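Importin-95 (Chaetomium thermophilum, PDB 4XRI) is an importin-beta family transport receptor of the nuclear import pathway, built from HEAT repeats, and probably binds a small GTPase. Local coordinates at residues N695-N700 / L715-D720; M670-V675 / K711-Q716; T731-V736 / G772-A777. The protein carries 2 engineered substitutions. One frame throughout, in Å; residues are numbered along the deposited sequence.

Interaction 1 (N695-N700 / L715-D720); sequences NYLLGN and LQCFGD
Leu697 and Leu698 form two neighbouring bumps on helix 690-701, and the side chain of Phe718 on helix 711-725 reaches in between them. Two adjacent ring atoms do the touching: CE1 of Phe718 lies 3.8 Å from CB of Leu697, and CZ of Phe718 lies 3.7 Å from CD2 of Leu698. The ring meets both leucines obliquely. The side chains of Leu697 and Phe718 slide past each other in opposite directions, while those of Leu698 and Phe718 cross at about a right angle.

The complementary hollow is on the other helix, where methyl CD1 of Leu697 settles between SG of Cys717, at 3.7 Å, and CE1 of Phe718, at 3.9 Å. Cys717 forms its wall by holding SG anti to its own backbone N (chi1 -160°), beside the carbonyl carbon. These are two consecutive helices of the HEAT-repeat solenoid; the axes of segments 695-700 and 715-720 run at 156° and approach to 10.9 Å.

No hydrogen bond links the two segments; the contact is apolar packing. Further partners surround it: Cys717 also touches Val675 and Ser676 of helix 665-682, and Phe718 also touches Val736 of helix 730-743. Near Cys717, Asp720 makes a salt bridge with Arg680.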
loop_
_atom_site.group_PDB
_atom_site.type_symbol
_atom_site.label_atom_id
_atom_site.label_comp_id
_atom_site.label_asym_id
_atom_site.label_seq_id
_atom_site.Cartn_x
_atom_site.Cartn_y
_atom_site.Cartn_z
ATOM N N ASN A 695 28.220 -15.697 10.812
ATOM C CA ASN A 695 28.481 -16.420 9.574
ATOM C C ASN A 695 27.296 -16.370 8.612
ATOM O O ASN A 695 27.472 -16.152 7.411
ATOM C CB ASN A 695 28.847 -17.874 9.873
ATOM C CG ASN A 695 30.246 -18.016 10.439
ATOM O OD1 ASN A 695 31.063 -17.100 10.350
ATOM N ND2 ASN A 695 30.530 -19.172 11.025
ATOM N N TYR A 696 26.092 -16.554 9.145
ATOM C CA TYR A 696 24.887 -16.488 8.323
ATOM C C TYR A 696 24.589 -15.063 7.871
ATOM O O TYR A 696 24.221 -14.832 6.717
ATOM C CB TYR A 696 23.683 -17.057 9.077
ATOM C CG TYR A 696 23.559 -18.560 8.977
ATOM C CD1 TYR A 696 23.016 -19.156 7.846
ATOM C CD2 TYR A 696 23.984 -19.383 10.011
ATOM C CE1 TYR A 696 22.899 -20.528 7.748
ATOM C CE2 TYR A 696 23.874 -20.757 9.919
ATOM C CZ TYR A 696 23.328 -21.323 8.788
ATOM O OH TYR A 696 23.215 -22.690 8.691
ATOM N N LEU A 697 24.747 -14.109 8.784
ATOM C CA LEU A 697 24.506 -12.705 8.472
ATOM C C LEU A 697 25.477 -12.204 7.407
ATOM O O LEU A 697 25.067 -11.579 6.427
ATOM C CB LEU A 697 24.618 -11.846 9.732
ATOM C CG LEU A 697 23.576 -12.093 10.827
ATOM C CD1 LEU A 697 23.887 -11.255 12.054
ATOM C CD2 LEU A 697 22.168 -11.802 10.323
ATOM N N LEU A 698 26.762 -12.484 7.603
ATOM C CA LEU A 698 27.785 -12.096 6.639
ATOM C C LEU A 698 27.578 -12.824 5.317
ATOM O O LEU A 698 27.836 -12.275 4.249
ATOM C CB LEU A 698 29.185 -12.388 7.183
ATOM C CG LEU A 698 29.636 -11.538 8.371
ATOM C CD1 LEU A 698 30.931 -12.077 8.957
ATOM C CD2 LEU A 698 29.791 -10.083 7.956
ATOM N N GLY A 699 27.114 -14.066 5.402
ATOM C CA GLY A 699 26.819 -14.847 4.216
ATOM C C GLY A 699 25.701 -14.228 3.399
ATOM O O GLY A 699 25.737 -14.242 2.171
ATOM N N ASN A 700 24.707 -13.681 4.090
ATOM C CA ASN A 700 23.592 -13.003 3.440
ATOM C C ASN A 700 24.058 -11.763 2.692
ATOM O O ASN A 700 23.518 -11.417 1.641
ATOM C CB ASN A 700 22.527 -12.615 4.470
ATOM C CG ASN A 700 21.256 -12.091 3.828
ATOM O OD1 ASN A 700 21.227 -10.991 3.271
ATOM N ND2 ASN A 700 20.191 -12.876 3.912
ATOM N N LEU A 715 22.534 -5.100 9.723
ATOM C CA LEU A 715 23.444 -4.159 10.368
ATOM C C LEU A 715 22.979 -3.840 11.781
ATOM O O LEU A 715 23.783 -3.781 12.708
ATOM C CB LEU A 715 23.565 -2.876 9.549
ATOM C CG LEU A 715 24.045 -3.071 8.110
ATOM C CD1 LEU A 715 24.276 -1.730 7.444
ATOM C CD2 LEU A 715 25.304 -3.932 8.064
ATOM N N GLN A 716 21.672 -3.636 11.934
ATOM C CA GLN A 716 21.074 -3.449 13.253
ATOM C C GLN A 716 21.398 -4.651 14.126
ATOM O O GLN A 716 21.692 -4.520 15.315
ATOM C CB GLN A 716 19.555 -3.259 13.151
ATOM C CG GLN A 716 18.851 -3.226 14.494
ATOM C CD GLN A 716 17.334 -3.259 14.367
ATOM O OE1 GLN A 716 16.760 -2.743 13.405
ATOM N NE2 GLN A 716 16.680 -3.875 15.343
ATOM N N CYS A 717 21.355 -5.826 13.509
ATOM C CA CYS A 717 21.664 -7.074 14.186
ATOM C C CYS A 717 23.116 -7.116 14.663
ATOM O O CYS A 717 23.399 -7.588 15.769
ATOM C CB CYS A 717 21.377 -8.246 13.252
ATOM S SG CYS A 717 21.177 -9.810 14.076
ATOM N N PHE A 718 24.027 -6.622 13.826
ATOM C CA PHE A 718 25.438 -6.500 14.195
ATOM C C PHE A 718 25.588 -5.722 15.495
ATOM O O PHE A 718 26.398 -6.068 16.350
ATOM C CB PHE A 718 26.245 -5.811 13.087
ATOM C CG PHE A 718 26.513 -6.682 11.892
ATOM C CD1 PHE A 718 26.428 -8.062 11.981
ATOM C CD2 PHE A 718 26.862 -6.115 10.677
ATOM C CE1 PHE A 718 26.681 -8.856 10.877
ATOM C CE2 PHE A 718 27.115 -6.903 9.572
ATOM C CZ PHE A 718 27.023 -8.276 9.672
ATOM N N GLY A 719 24.795 -4.667 15.631
ATOM C CA GLY A 719 24.815 -3.833 16.815
ATOM C C GLY A 719 24.396 -4.591 18.056
ATOM O O GLY A 719 25.020 -4.467 19.105
ATOM N N ASP A 720 23.337 -5.384 17.931
ATOM C CA ASP A 720 22.841 -6.189 19.045
ATOM C C ASP A 720 23.832 -7.271 19.463
ATOM O O ASP A 720 24.013 -7.530 20.655
ATOM C CB ASP A 720 21.500 -6.829 18.681
ATOM C CG ASP A 720 20.403 -5.804 18.477
ATOM O OD1 ASP A 720 20.328 -4.847 19.275
ATOM O OD2 ASP A 720 19.617 -5.951 17.521
#

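Interaction 2 (M670-V675 / K711-Q716)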
loop_
_atom_site.group_PDB
_atom_site.type_symbol
_atom_site.label_atom_id
_atom_site.label_comp_id
_atom_site.label_asym_id
_atom_site.label_seq_id
_atom_site.Cartn_x
_atom_site.Cartn_y
_atom_site.Cartn_z
ATOM N N MET A 670 12.358 -12.244 9.289
ATOM C CA MET A 670 11.893 -12.595 10.627
ATOM C C MET A 670 12.999 -13.261 11.439
ATOM O O MET A 670 13.124 -13.036 12.643
ATOM C CB MET A 670 10.676 -13.519 10.543
ATOM C CG MET A 670 10.079 -13.879 11.887
ATOM S SD MET A 670 9.358 -12.462 12.737
ATOM C CE MET A 670 7.848 -12.237 11.801
ATOM N N ALA A 671 13.793 -14.090 10.769
ATOM C CA ALA A 671 14.903 -14.782 11.412
ATOM C C ALA A 671 15.956 -13.797 11.907
ATOM O O ALA A 671 16.492 -13.950 13.003
ATOM C CB ALA A 671 15.529 -15.790 10.449
ATOM N N ILE A 672 16.256 -12.797 11.084
ATOM C CA ILE A 672 17.211 -11.759 11.453
ATOM C C ILE A 672 16.705 -10.982 12.662
ATOM O O ILE A 672 17.466 -10.664 13.572
ATOM C CB ILE A 672 17.463 -10.792 10.287
ATOM C CG1 ILE A 672 18.028 -11.554 9.087
ATOM C CG2 ILE A 672 18.411 -9.681 10.713
ATOM C CD1 ILE A 672 18.042 -10.743 7.806
ATOM N N GLY A 673 15.407 -10.696 12.665
ATOM C CA GLY A 673 14.767 -10.034 13.786
ATOM C C GLY A 673 14.832 -10.904 15.028
ATOM O O GLY A 673 14.977 -10.404 16.145
ATOM N N LEU A 674 14.726 -12.215 14.836
ATOM C CA LEU A 674 14.804 -13.159 15.946
ATOM C C LEU A 674 16.194 -13.169 16.575
ATOM O O LEU A 674 16.330 -13.333 17.787
ATOM C CB LEU A 674 14.430 -14.571 15.484
ATOM C CG LEU A 674 13.104 -15.132 16.002
ATOM C CD1 LEU A 674 13.100 -15.172 17.525
ATOM C CD2 LEU A 674 11.931 -14.312 15.479
ATOM N N VAL A 675 17.224 -12.999 15.751
ATOM C CA VAL A 675 18.594 -12.948 16.257
ATOM C C VAL A 675 18.771 -11.725 17.145
ATOM O O VAL A 675 19.400 -11.794 18.201
ATOM C CB VAL A 675 19.634 -12.909 15.120
ATOM C CG1 VAL A 675 21.045 -12.838 15.696
ATOM C CG2 VAL A 675 19.487 -14.131 14.229
ATOM N N LYS A 711 19.918 -6.099 4.329
ATOM C CA LYS A 711 21.082 -5.433 4.916
ATOM C C LYS A 711 20.773 -4.472 6.083
ATOM O O LYS A 711 21.463 -4.522 7.096
ATOM C CB LYS A 711 21.860 -4.677 3.841
ATOM C CG LYS A 711 23.199 -4.127 4.337
ATOM C CD LYS A 711 23.996 -3.440 3.237
ATOM C CE LYS A 711 24.604 -4.445 2.279
ATOM N NZ LYS A 711 25.480 -3.787 1.279
ATOM N N PRO A 712 19.736 -3.609 5.963
ATOM C CA PRO A 712 19.462 -2.713 7.098
ATOM C C PRO A 712 19.235 -3.443 8.421
ATOM O O PRO A 712 19.781 -3.031 9.445
ATOM C CB PRO A 712 18.187 -1.977 6.662
ATOM C CG PRO A 712 18.256 -1.968 5.180
ATOM C CD PRO A 712 18.870 -3.289 4.812
ATOM N N ALA A 713 18.448 -4.513 8.397
ATOM C CA ALA A 713 18.169 -5.282 9.607
ATOM C C ALA A 713 19.399 -6.070 10.055
ATOM O O ALA A 713 19.607 -6.294 11.247
ATOM C CB ALA A 713 16.997 -6.215 9.383
ATOM N N ILE A 714 20.214 -6.488 9.091
ATOM C CA ILE A 714 21.434 -7.238 9.384
ATOM C C ILE A 714 22.452 -6.366 10.121
ATOM O O ILE A 714 23.135 -6.824 11.042
ATOM C CB ILE A 714 22.065 -7.799 8.091
ATOM C CG1 ILE A 714 21.237 -8.973 7.567
ATOM C CG2 ILE A 714 23.500 -8.243 8.325
ATOM C CD1 ILE A 714 21.711 -9.501 6.231
ATOM N N LEU A 715 22.534 -5.100 9.723
ATOM C CA LEU A 715 23.444 -4.159 10.368
ATOM C C LEU A 715 22.979 -3.840 11.781
ATOM O O LEU A 715 23.783 -3.781 12.708
ATOM C CB LEU A 715 23.565 -2.876 9.549
ATOM C CG LEU A 715 24.045 -3.071 8.110
ATOM C CD1 LEU A 715 24.276 -1.730 7.444
ATOM C CD2 LEU A 715 25.304 -3.932 8.064
ATOM N N GLN A 716 21.672 -3.636 11.934
ATOM C CA GLN A 716 21.074 -3.449 13.253
ATOM C C GLN A 716 21.398 -4.651 14.126
ATOM O O GLN A 716 21.692 -4.520 15.315
ATOM C CB GLN A 716 19.555 -3.259 13.151
ATOM C CG GLN A 716 18.851 -3.226 14.494
ATOM C CD GLN A 716 17.334 -3.259 14.367
ATOM O OE1 GLN A 716 16.760 -2.743 13.405
ATOM N NE2 GLN A 716 16.680 -3.875 15.343
#
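In a HEAT-repeat solenoid a helix packs beside the next but one along the chain, and Ile672 belongs to such a layer: it carries helix 665-682 onto Ala713 and Ile714 of helix 711-725. Helix 690-701 comes between these two in the chain, and the segments run in the same general direction, as expected of helices that alternate with oppositely directed ones. The backbones come close here, the CA atoms of Ile672 and Ile714 being 6.5 Å apart.

Ile672 is the single residue of its segment that makes the contact, and it does so with both branches. Its CG1 stands anti to its own carbonyl carbon (chi1 -60°), which sends the long branch to one side and methyl CG2 to the other. On the backbone of the opposite helix, CG2 of Ile672 rests 3.6 Å from O of Ala713. This is van der Waals packing, not a polar bond. CG2 of Ile672 also lies 4.0 Å from CB of Ala713, and the shortness of the alanine side chain probably lets the methyl reach the main chain.

The long branch is extended (chi2 168°) and brings CD1 against the flank of Ile714, the two isoleucines crossing obliquely. Were Ile672 an alanine, the loss of both branches would probably leave the Ala713 carbonyl and the Ile714 side chain without their partner from helix 665-682, opening a gap between the two helices. Around the contact, Ile672 also touches Leu659 of helix 648-660, and Ile714 also packs on Leu697 and Asn700 of helix 690-701. At the end of the long branch, CD1 of Ile672 lies 3.7 Å from CG1 of Ile714 and 4.2 Å from its CD1.

Interaction 3 (T731-V736 / G772-A777)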
loop_
_atom_site.group_PDB
_atom_site.type_symbol
_atom_site.label_atom_id
_atom_site.label_comp_id
_atom_site.label_asym_id
_atom_site.label_seq_id
_atom_site.Cartn_x
_atom_site.Cartn_y
_atom_site.Cartn_z
ATOM N N THR A 731 36.889 -9.860 17.114
ATOM C CA THR A 731 37.050 -10.892 16.097
ATOM C C THR A 731 36.376 -10.501 14.778
ATOM O O THR A 731 36.841 -10.871 13.699
ATOM C CB THR A 731 36.480 -12.241 16.597
ATOM O OG1 THR A 731 37.244 -12.691 17.724
ATOM C CG2 THR A 731 36.527 -13.307 15.509
ATOM N N TYR A 732 35.297 -9.727 14.865
ATOM C CA TYR A 732 34.521 -9.371 13.678
ATOM C C TYR A 732 34.687 -7.919 13.251
ATOM O O TYR A 732 34.128 -7.501 12.237
ATOM C CB TYR A 732 33.035 -9.649 13.918
ATOM C CG TYR A 732 32.768 -11.036 14.442
ATOM C CD1 TYR A 732 32.839 -12.139 13.604
ATOM C CD2 TYR A 732 32.451 -11.245 15.778
ATOM C CE1 TYR A 732 32.602 -13.411 14.079
ATOM C CE2 TYR A 732 32.213 -12.516 16.262
ATOM C CZ TYR A 732 32.292 -13.592 15.408
ATOM O OH TYR A 732 32.058 -14.855 15.888
ATOM N N LEU A 733 35.465 -7.158 14.013
ATOM C CA LEU A 733 35.543 -5.714 13.814
ATOM C C LEU A 733 36.072 -5.322 12.438
ATOM O O LEU A 733 35.513 -4.443 11.788
ATOM C CB LEU A 733 36.417 -5.068 14.890
ATOM C CG LEU A 733 36.519 -3.546 14.775
ATOM C CD1 LEU A 733 35.130 -2.915 14.790
ATOM C CD2 LEU A 733 37.384 -2.970 15.884
ATOM N N THR A 734 37.146 -5.971 11.998
ATOM C CA THR A 734 37.740 -5.656 10.702
ATOM C C THR A 734 36.728 -5.813 9.569
ATOM O O THR A 734 36.551 -4.908 8.752
ATOM C CB THR A 734 38.960 -6.545 10.404
ATOM O OG1 THR A 734 39.981 -6.292 11.375
ATOM C CG2 THR A 734 39.505 -6.244 9.016
ATOM N N ILE A 735 36.068 -6.965 9.534
ATOM C CA ILE A 735 35.077 -7.261 8.506
ATOM C C ILE A 735 33.860 -6.343 8.585
ATOM O O ILE A 735 33.447 -5.758 7.586
ATOM C CB ILE A 735 34.597 -8.721 8.603
ATOM C CG1 ILE A 735 35.712 -9.679 8.186
ATOM C CG2 ILE A 735 33.364 -8.932 7.738
ATOM C CD1 ILE A 735 35.370 -11.131 8.433
ATOM N N VAL A 736 33.288 -6.218 9.778
ATOM C CA VAL A 736 32.055 -5.454 9.961
ATOM C C VAL A 736 32.253 -3.964 9.683
ATOM O O VAL A 736 31.403 -3.324 9.056
ATOM C CB VAL A 736 31.497 -5.640 11.389
ATOM C CG1 VAL A 736 30.347 -4.684 11.652
ATOM C CG2 VAL A 736 31.050 -7.081 11.597
ATOM N N GLY A 772 26.794 2.022 17.159
ATOM C CA GLY A 772 26.409 2.221 18.545
ATOM C C GLY A 772 26.705 1.025 19.431
ATOM O O GLY A 772 27.263 1.172 20.515
ATOM N N GLY A 773 26.339 -0.164 18.968
ATOM C CA GLY A 773 26.611 -1.385 19.706
ATOM C C GLY A 773 28.095 -1.692 19.758
ATOM O O GLY A 773 28.607 -2.166 20.772
ATOM N N ILE A 774 28.789 -1.416 18.658
ATOM C CA ILE A 774 30.220 -1.668 18.562
ATOM C C ILE A 774 31.021 -0.762 19.499
ATOM O O ILE A 774 31.910 -1.230 20.217
ATOM C CB ILE A 774 30.719 -1.480 17.116
ATOM C CG1 ILE A 774 30.193 -2.608 16.224
ATOM C CG2 ILE A 774 32.233 -1.443 17.077
ATOM C CD1 ILE A 774 30.446 -2.391 14.743
ATOM N N ILE A 775 30.699 0.530 19.495
ATOM C CA ILE A 775 31.366 1.492 20.372
ATOM C C ILE A 775 31.222 1.078 21.833
ATOM O O ILE A 775 32.186 1.099 22.595
ATOM C CB ILE A 775 30.808 2.919 20.185
ATOM C CG1 ILE A 775 31.117 3.432 18.778
ATOM C CG2 ILE A 775 31.397 3.866 21.218
ATOM C CD1 ILE A 775 30.259 4.607 18.367
ATOM N N GLY A 776 30.011 0.682 22.207
ATOM C CA GLY A 776 29.737 0.206 23.549
ATOM C C GLY A 776 30.511 -1.053 23.893
ATOM O O GLY A 776 31.003 -1.204 25.011
ATOM N N ALA A 777 30.617 -1.962 22.928
ATOM C CA ALA A 777 31.329 -3.222 23.129
ATOM C C ALA A 777 32.820 -2.985 23.351
ATOM O O ALA A 777 33.436 -3.602 24.222
ATOM C CB ALA A 777 31.116 -4.151 21.943
#
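No flat group takes part where Leu733 and Val736 meet Ile774; the one aromatic ring in the two segments, that of Tyr732, is turned to other neighbours. Methyl CG2 of Thr731 sits over the centre of one face of the Tyr732 ring, 4.1 Å above the plane. The Tyr732 side chain also touches Ile725 and Met694, and at its far end OH is hydrogen-bonded to OD1 of Asp691 on helix 690-701.

The contact itself is purely aliphatic. The Ile774 side chain points in between Leu733 and Val736, which stand about one turn apart on helix 730-743, and gives each a different branch. CG2 of Ile774 meets CD1 of Leu733 at 4.0 Å, the two side chains crossing at a slant. CD1 of Ile774 meets CG1 of Val736 at 3.8 Å, and there the side chains slide past each other in opposite directions.

Helices 730-743 and 754-780 follow one another in the HEAT-repeat solenoid, and these segments run nearly opposite ways, as neighbouring helices in such a solenoid do. Leu733 starts off alongside the partner helix, not at it. With CG anti to its backbone N (chi1 -178°) and a bend at the next bond (chi2 56°), it still brings CD1 to the contact.

Ile774 is flanked further by Ala722 of helix 711-725 and by Phe729, which also touches Val736; Tyr790 lies against Leu733. A bound glycerol, probably from the crystallisation liquor, is about 5 Å from the Leu733 side chain.

All three contacts are largely buried and lack hydrogen bonds between their segments. Interaction 3 uses buried residues throughout, whereas Leu698 in interaction 1 and Ala713 in interaction 2 are partly exposed. Interactions 1 and 3 each join consecutive, oppositely directed helices; interaction 2 joins two that are one helix apart and similarly directed. Interactions 1 and 2 share helix 711-725, and Cys717 SG of the first packs on Val675 CG1 of the second at 3.4 Å. Interaction 3 touches interaction 1 but not interaction 2. Their chemistry differs: an aromatic ring and a sulfur in interaction 1, an isoleucine methyl on a backbone carbonyl plus an isoleucine pair in interaction 2, aliphatic branches alone in interaction 3.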